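Side-chain contacts in trypsin-resistant surface T6 protein (Streptococcus pyogenes serotype M6, PDB 4P0D), which probably forms the backbone of the streptococcal pilus, as the T6 backbone pilin, a modular three-domain subunit of the cell-surface fibre: residues A[283-286]-A[287-290]; A[325-328]-A[329-332]; A[382-385]-A[386-390]. The protein carries 1 engineered substitution. One frame throughout, in Å; residues are numbered along the deposited sequence.

Interaction 1 of 3, residues A[283-286]-A[287-290]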
loop_
_atom_site.group_PDB
_atom_site.type_symbol
_atom_site.label_atom_id
_atom_site.label_comp_id
_atom_site.label_asym_id
_atom_site.label_seq_id
_atom_site.Cartn_x
_atom_site.Cartn_y
_atom_site.Cartn_z
ATOM N N PHE A 283 -7.217 5.293 3.526
ATOM C CA PHE A 283 -8.648 5.340 3.831
ATOM C C PHE A 283 -9.072 6.763 4.061
ATOM O O PHE A 283 -8.406 7.488 4.803
ATOM C CB PHE A 283 -8.994 4.561 5.089
ATOM C CG PHE A 283 -8.641 3.126 5.015
ATOM C CD1 PHE A 283 -7.384 2.691 5.392
ATOM C CD2 PHE A 283 -9.562 2.193 4.544
ATOM C CE1 PHE A 283 -7.050 1.356 5.318
ATOM C CE2 PHE A 283 -9.230 0.849 4.476
ATOM C CZ PHE A 283 -7.974 0.431 4.863
ATOM N N TYR A 284 -10.205 7.137 3.464
ATOM C CA TYR A 284 -10.785 8.471 3.640
ATOM C C TYR A 284 -12.319 8.331 3.555
ATOM O O TYR A 284 -12.829 7.226 3.302
ATOM C CB TYR A 284 -10.241 9.449 2.578
ATOM C CG TYR A 284 -10.463 8.942 1.168
ATOM C CD1 TYR A 284 -9.531 8.101 0.555
ATOM C CD2 TYR A 284 -11.627 9.262 0.457
ATOM C CE1 TYR A 284 -9.749 7.603 -0.720
ATOM C CE2 TYR A 284 -11.853 8.758 -0.820
ATOM C CZ TYR A 284 -10.913 7.941 -1.406
ATOM O OH TYR A 284 -11.120 7.431 -2.682
ATOM N N SER A 285 -13.043 9.425 3.797
ATOM C CA SER A 285 -14.499 9.395 3.687
ATOM C C SER A 285 -14.980 9.831 2.304
ATOM O O SER A 285 -14.563 10.857 1.802
ATOM C CB SER A 285 -15.192 10.268 4.721
ATOM O OG SER A 285 -16.612 10.204 4.492
ATOM N N ASN A 286 -15.882 9.045 1.714
ATOM C CA ASN A 286 -16.596 9.471 0.505
ATOM C C ASN A 286 -18.040 9.909 0.791
ATOM O O ASN A 286 -18.863 10.039 -0.122
ATOM C CB ASN A 286 -16.517 8.403 -0.600
ATOM C CG ASN A 286 -17.232 7.108 -0.247
ATOM O OD1 ASN A 286 -17.633 6.879 0.901
ATOM N ND2 ASN A 286 -17.384 6.248 -1.239
ATOM N N ASN A 287 -18.330 10.141 2.068
ATOM C CA ASN A 287 -19.616 10.673 2.504
ATOM C C ASN A 287 -19.339 11.423 3.791
ATOM O O ASN A 287 -19.734 10.985 4.875
ATOM C CB ASN A 287 -20.609 9.527 2.697
ATOM C CG ASN A 287 -22.049 9.996 2.799
ATOM O OD1 ASN A 287 -22.361 11.189 2.698
ATOM N ND2 ASN A 287 -22.935 9.051 3.017
ATOM N N PRO A 288 -18.626 12.558 3.682
ATOM C CA PRO A 288 -18.064 13.158 4.878
ATOM C C PRO A 288 -19.081 13.790 5.848
ATOM O O PRO A 288 -18.696 14.194 6.952
ATOM C CB PRO A 288 -17.120 14.238 4.317
ATOM C CG PRO A 288 -16.876 13.841 2.888
ATOM C CD PRO A 288 -18.226 13.312 2.485
ATOM N N THR A 289 -20.340 13.924 5.433
ATOM C CA THR A 289 -21.366 14.458 6.329
ATOM C C THR A 289 -22.088 13.339 7.084
ATOM O O THR A 289 -23.065 13.582 7.764
ATOM C CB THR A 289 -22.372 15.389 5.605
ATOM O OG1 THR A 289 -23.168 14.640 4.670
ATOM C CG2 THR A 289 -21.645 16.497 4.898
ATOM N N LYS A 290 -21.585 12.119 6.979
ATOM C CA LYS A 290 -22.162 10.965 7.650
ATOM C C LYS A 290 -21.118 10.307 8.534
ATOM O O LYS A 290 -19.972 10.158 8.124
ATOM C CB LYS A 290 -22.649 9.950 6.615
ATOM C CG LYS A 290 -23.227 8.655 7.191
ATOM C CD LYS A 290 -23.648 7.718 6.060
ATOM C CE LYS A 290 -24.059 6.340 6.561
ATOM N NZ LYS A 290 -22.925 5.649 7.237
#
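Ser285, the last residue of strand 276-285, reaches forward with its hydroxyl to the chain that follows and receives the backbone N-H of Asn287 on OG at 3.0 Å. The N-H...O angle of 156° makes this a fairly straight bond, and its i to i+2 spacing defines an ST turn in which the serine side chain stands in for a backbone carbonyl. OG is set anti to the serine's own N (chi1 178°), which carries it forward beside the carbonyl carbon and within range of that N-H. At Asn287 the hydroxyl does more than accept the bond: OG sits over the face of the peptide joining Asn287 to Pro288, 3.1 Å from Asn287 C, while the amide end of Asn287 leads away from the strand. Pro288 comes next and has no N-H to offer. Its ring instead lies in van der Waals contact, CG 4.0 Å from Ser285 OG and CD 3.8 Å from Asn286 C. Pro288 and Thr289 form the two central positions of a type I beta turn, which Lys290 completes by giving its N-H to Asn287 O at 3.0 Å. Two successive turns therefore bend the chain as it leaves the strand, the first held by a side chain and the second by a backbone bond. Ser285 OG also hydrogen-bonds to Gly306 O, just ahead of strand 307-316, the antiparallel partner of strand 276-285. Farther along, Thr289 packs on Thr60, Ala63 and Asn64 of helix 56-68, and Pro288 on Thr108 of strand 108-116, so the loop lies where the Cna-B-like domain meets the helix and strand of the preceding Ig-like domain.

Interaction 2 of 3, residues A[325-328]-A[329-332]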
loop_
_atom_site.group_PDB
_atom_site.type_symbol
_atom_site.label_atom_id
_atom_site.label_comp_id
_atom_site.label_asym_id
_atom_site.label_seq_id
_atom_site.Cartn_x
_atom_site.Cartn_y
_atom_site.Cartn_z
ATOM N N LYS A 325 26.261 -31.687 -8.764
ATOM C CA LYS A 325 27.626 -32.168 -8.692
ATOM C C LYS A 325 27.698 -33.617 -9.158
ATOM O O LYS A 325 26.977 -34.462 -8.629
ATOM C CB LYS A 325 28.114 -32.075 -7.248
ATOM C CG LYS A 325 29.607 -32.270 -7.079
ATOM C CD LYS A 325 30.377 -31.358 -8.033
ATOM C CE LYS A 325 31.870 -31.442 -7.801
ATOM N NZ LYS A 325 32.401 -32.760 -8.223
ATOM N N VAL A 326 28.576 -33.908 -10.124
ATOM C CA VAL A 326 28.687 -35.270 -10.660
ATOM C C VAL A 326 30.138 -35.702 -10.866
ATOM O O VAL A 326 31.047 -34.869 -10.900
ATOM C CB VAL A 326 27.934 -35.423 -11.999
ATOM C CG1 VAL A 326 26.461 -35.081 -11.832
ATOM C CG2 VAL A 326 28.567 -34.584 -13.107
ATOM N N ASP A 327 30.332 -37.019 -10.995
ATOM C CA ASP A 327 31.622 -37.607 -11.368
ATOM C C ASP A 327 31.932 -37.240 -12.816
ATOM O O ASP A 327 31.077 -37.374 -13.710
ATOM C CB ASP A 327 31.549 -39.122 -11.203
ATOM C CG ASP A 327 32.809 -39.834 -11.685
ATOM O OD1 ASP A 327 32.993 -39.984 -12.926
ATOM O OD2 ASP A 327 33.599 -40.256 -10.820
ATOM N N SER A 328 33.149 -36.778 -13.063
ATOM C CA SER A 328 33.506 -36.260 -14.389
ATOM C C SER A 328 33.348 -37.270 -15.551
ATOM O O SER A 328 33.181 -36.860 -16.703
ATOM C CB SER A 328 34.941 -35.745 -14.375
ATOM O OG SER A 328 35.833 -36.804 -14.068
ATOM N N VAL A 329 33.432 -38.568 -15.258
ATOM C CA VAL A 329 33.305 -39.611 -16.297
ATOM C C VAL A 329 31.935 -40.274 -16.315
ATOM O O VAL A 329 31.267 -40.314 -17.349
ATOM C CB VAL A 329 34.359 -40.717 -16.092
ATOM C CG1 VAL A 329 34.146 -41.857 -17.085
ATOM C CG2 VAL A 329 35.759 -40.130 -16.211
ATOM N N SER A 330 31.537 -40.823 -15.175
ATOM C CA SER A 330 30.279 -41.559 -15.066
ATOM C C SER A 330 29.028 -40.669 -15.040
ATOM O O SER A 330 27.912 -41.156 -15.254
ATOM C CB SER A 330 30.301 -42.393 -13.795
ATOM O OG SER A 330 30.383 -41.560 -12.660
ATOM N N LYS A 331 29.227 -39.380 -14.750
ATOM C CA LYS A 331 28.152 -38.401 -14.548
ATOM C C LYS A 331 27.175 -38.762 -13.434
ATOM O O LYS A 331 26.102 -38.172 -13.336
ATOM C CB LYS A 331 27.387 -38.110 -15.850
ATOM C CG LYS A 331 28.232 -37.584 -17.003
ATOM C CD LYS A 331 29.305 -36.593 -16.552
ATOM C CE LYS A 331 29.995 -35.946 -17.738
ATOM N NZ LYS A 331 30.423 -36.948 -18.749
ATOM N N THR A 332 27.543 -39.698 -12.571
ATOM C CA THR A 332 26.675 -40.054 -11.475
ATOM C C THR A 332 26.802 -38.969 -10.395
ATOM O O THR A 332 27.895 -38.415 -10.193
ATOM C CB THR A 332 27.020 -41.436 -10.921
ATOM O OG1 THR A 332 28.320 -41.401 -10.340
ATOM C CG2 THR A 332 26.968 -42.512 -12.032
#
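Asp327 and the turn after it are joined first by side-chain-to-backbone bonds. Its OD1 accepts the N-H groups of Val329 and Ser330, each at 2.8 Å, from opposite faces of the carboxylate plane and both on the anti side. CG lies anti to the backbone N (chi1 175°), which swings the carboxylate forward over these amides. Together with the backbone bond from Lys331 N to Asp327 O, this makes an Asx motif. A second backbone bond, from Asp327 N to Thr332 O at 2.9 Å and 164°, closes the mouth of the loop, and Lys331 takes a left-handed backbone conformation (phi 58°) between the two. Nonpolar contact is slight: Val326 CG2 meets Lys331 CD at 4.1 Å where the side chains cross obliquely. The lysine chain then bends so that NZ makes a weak bond to Ser328 O. The other carboxylate oxygen, Asp327 OD2, is held by Tyr381 OH, so both oxygens have partners. The turn ends strand 320-327, which runs parallel to strand 470-479 and is fastened to it by the covalent link between Lys325 NZ and Asn479 CG, an intramolecular isopeptide bond.

Interaction 3 of 3, residues A[382-385]-A[386-390]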
loop_
_atom_site.group_PDB
_atom_site.type_symbol
_atom_site.label_atom_id
_atom_site.label_comp_id
_atom_site.label_asym_id
_atom_site.label_seq_id
_atom_site.Cartn_x
_atom_site.Cartn_y
_atom_site.Cartn_z
ATOM N N SER A 382 39.143 -35.343 -6.132
ATOM C CA SER A 382 40.023 -34.199 -6.026
ATOM C C SER A 382 39.167 -32.933 -6.086
ATOM O O SER A 382 38.090 -32.909 -6.700
ATOM C CB SER A 382 41.116 -34.229 -7.110
ATOM O OG SER A 382 40.626 -33.812 -8.369
ATOM N N LEU A 383 39.631 -31.901 -5.395
ATOM C CA LEU A 383 38.964 -30.612 -5.371
ATOM C C LEU A 383 38.933 -29.985 -6.771
ATOM O O LEU A 383 39.963 -29.886 -7.433
ATOM C CB LEU A 383 39.673 -29.687 -4.378
ATOM C CG LEU A 383 39.106 -28.284 -4.151
ATOM C CD1 LEU A 383 37.731 -28.342 -3.502
ATOM C CD2 LEU A 383 40.080 -27.491 -3.285
ATOM N N ASN A 384 37.745 -29.578 -7.215
ATOM C CA ASN A 384 37.605 -28.809 -8.445
ATOM C C ASN A 384 37.919 -27.352 -8.148
ATOM O O ASN A 384 37.185 -26.699 -7.404
ATOM C CB ASN A 384 36.188 -28.937 -8.997
ATOM C CG ASN A 384 36.041 -28.361 -10.391
ATOM O OD1 ASN A 384 36.815 -27.501 -10.823
ATOM N ND2 ASN A 384 35.021 -28.823 -11.105
ATOM N N THR A 385 38.994 -26.841 -8.745
ATOM C CA THR A 385 39.492 -25.487 -8.443
ATOM C C THR A 385 38.935 -24.422 -9.377
ATOM O O THR A 385 39.304 -23.251 -9.292
ATOM C CB THR A 385 41.033 -25.437 -8.521
ATOM O OG1 THR A 385 41.456 -25.897 -9.804
ATOM C CG2 THR A 385 41.645 -26.319 -7.470
ATOM N N GLU A 386 38.034 -24.826 -10.261
ATOM C CA GLU A 386 37.478 -23.926 -11.255
ATOM C C GLU A 386 36.297 -23.164 -10.701
ATOM O O GLU A 386 35.526 -23.705 -9.946
ATOM C CB GLU A 386 37.037 -24.730 -12.459
ATOM C CG GLU A 386 38.161 -25.565 -13.037
ATOM C CD GLU A 386 37.674 -26.383 -14.191
ATOM O OE1 GLU A 386 37.615 -27.627 -14.039
ATOM O OE2 GLU A 386 37.320 -25.758 -15.221
ATOM N N THR A 387 36.167 -21.902 -11.087
ATOM C CA THR A 387 34.993 -21.114 -10.750
ATOM C C THR A 387 33.940 -21.282 -11.844
ATOM O O THR A 387 34.247 -21.192 -13.034
ATOM C CB THR A 387 35.351 -19.622 -10.624
ATOM O OG1 THR A 387 36.357 -19.461 -9.627
ATOM C CG2 THR A 387 34.142 -18.830 -10.214
ATOM N N TYR A 388 32.700 -21.523 -11.440
ATOM C CA TYR A 388 31.578 -21.644 -12.382
ATOM C C TYR A 388 30.683 -20.430 -12.262
ATOM O O TYR A 388 30.178 -20.126 -11.182
ATOM C CB TYR A 388 30.805 -22.951 -12.145
ATOM C CG TYR A 388 31.667 -24.149 -12.465
ATOM C CD1 TYR A 388 32.557 -24.655 -11.533
ATOM C CD2 TYR A 388 31.650 -24.726 -13.733
ATOM C CE1 TYR A 388 33.387 -25.726 -11.837
ATOM C CE2 TYR A 388 32.478 -25.794 -14.047
ATOM C CZ TYR A 388 33.345 -26.289 -13.098
ATOM O OH TYR A 388 34.172 -27.353 -13.396
ATOM N N GLU A 389 30.489 -19.736 -13.376
ATOM C CA GLU A 389 29.645 -18.562 -13.397
ATOM C C GLU A 389 28.217 -18.919 -13.793
ATOM O O GLU A 389 27.965 -19.903 -14.497
ATOM C CB GLU A 389 30.253 -17.501 -14.314
ATOM C CG GLU A 389 31.645 -17.084 -13.853
ATOM C CD GLU A 389 32.259 -15.973 -14.674
ATOM O OE1 GLU A 389 31.589 -15.465 -15.596
ATOM O OE2 GLU A 389 33.423 -15.612 -14.383
ATOM N N ILE A 390 27.282 -18.126 -13.298
ATOM C CA ILE A 390 25.879 -18.294 -13.600
ATOM C C ILE A 390 25.195 -16.941 -13.455
ATOM O O ILE A 390 25.509 -16.159 -12.539
ATOM C CB ILE A 390 25.236 -19.356 -12.684
ATOM C CG1 ILE A 390 23.869 -19.787 -13.237
ATOM C CG2 ILE A 390 25.172 -18.863 -11.245
ATOM C CD1 ILE A 390 23.248 -20.939 -12.468
HETATM O O HOH W 1 38.697 -20.835 -9.430
#
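Asn384 and Tyr388 approach from opposite directions and meet through an amide N-H and a phenol oxygen, next to an Asx turn that leads into strand 388-392 of the prealbumin-like domain. The turn is made by Asn384 OD1, which accepts the backbone N-H of Glu386 at 3.0 Å, two residues on. The donor is tilted 28° from the plane of the amide carbonyl. The asparagine's CG stands anti to its backbone N (chi1 -170°), leaving the amide extended along the chain, with OD1 directed at the turn and ND2 at the tyrosine. ND2 gives a hydrogen bond to Tyr388 OH at 2.9 Å, and the phenol oxygen lies close to the amide plane. The two flat groups are nearly perpendicular, 86° apart, and ND2 reaches the ring at its edge, 3.6 Å from CE1, rather than over a face. ND2 also bonds to Pro478 O, beside which Tyr388 packs, so the one amide nitrogen connects the turn with the end of strand 470-479. Both ends of the buried amide are thus engaged, which fixes its rotation. Glu386 is arranged differently: its exposed chain crosses that of Asn384, and Glu386 CB and CG lie against Asn384 OD1. Its OE1 comes within 3.3 Å of Asn384 OD1, where two acceptors face each other without a bond. Asn384 N is held in turn by Glu374 OE1 on strand 368-376, the antiparallel neighbour of strand 388-392. A water bridges Thr385 O, to which it donates, and Thr387 OG1, 2.7 Å from the water in a hydrogen bond of undecided direction.

All three contacts are local turns beside a strand, after it in interactions 1 and 2 and before it in interaction 3, in which a side-chain oxygen accepts the backbone N-H two residues on: hydroxyl, carboxylate and amide oxygen in turn. Interactions 1 and 2 are partly buried, whereas interaction 3 is largely at the surface around one buried asparagine. Interactions 2 and 3 belong to the prealbumin-like domain, their nearest atoms about 5 Å apart, and both adjoin strand 470-479, interaction 2 by a covalent link as well as backbone bonds, interaction 3 by a side-chain hydrogen bond and packing. Interaction 1 lies about 69 and 64 Å from them, centre to centre, at a domain junction near helix 56-68.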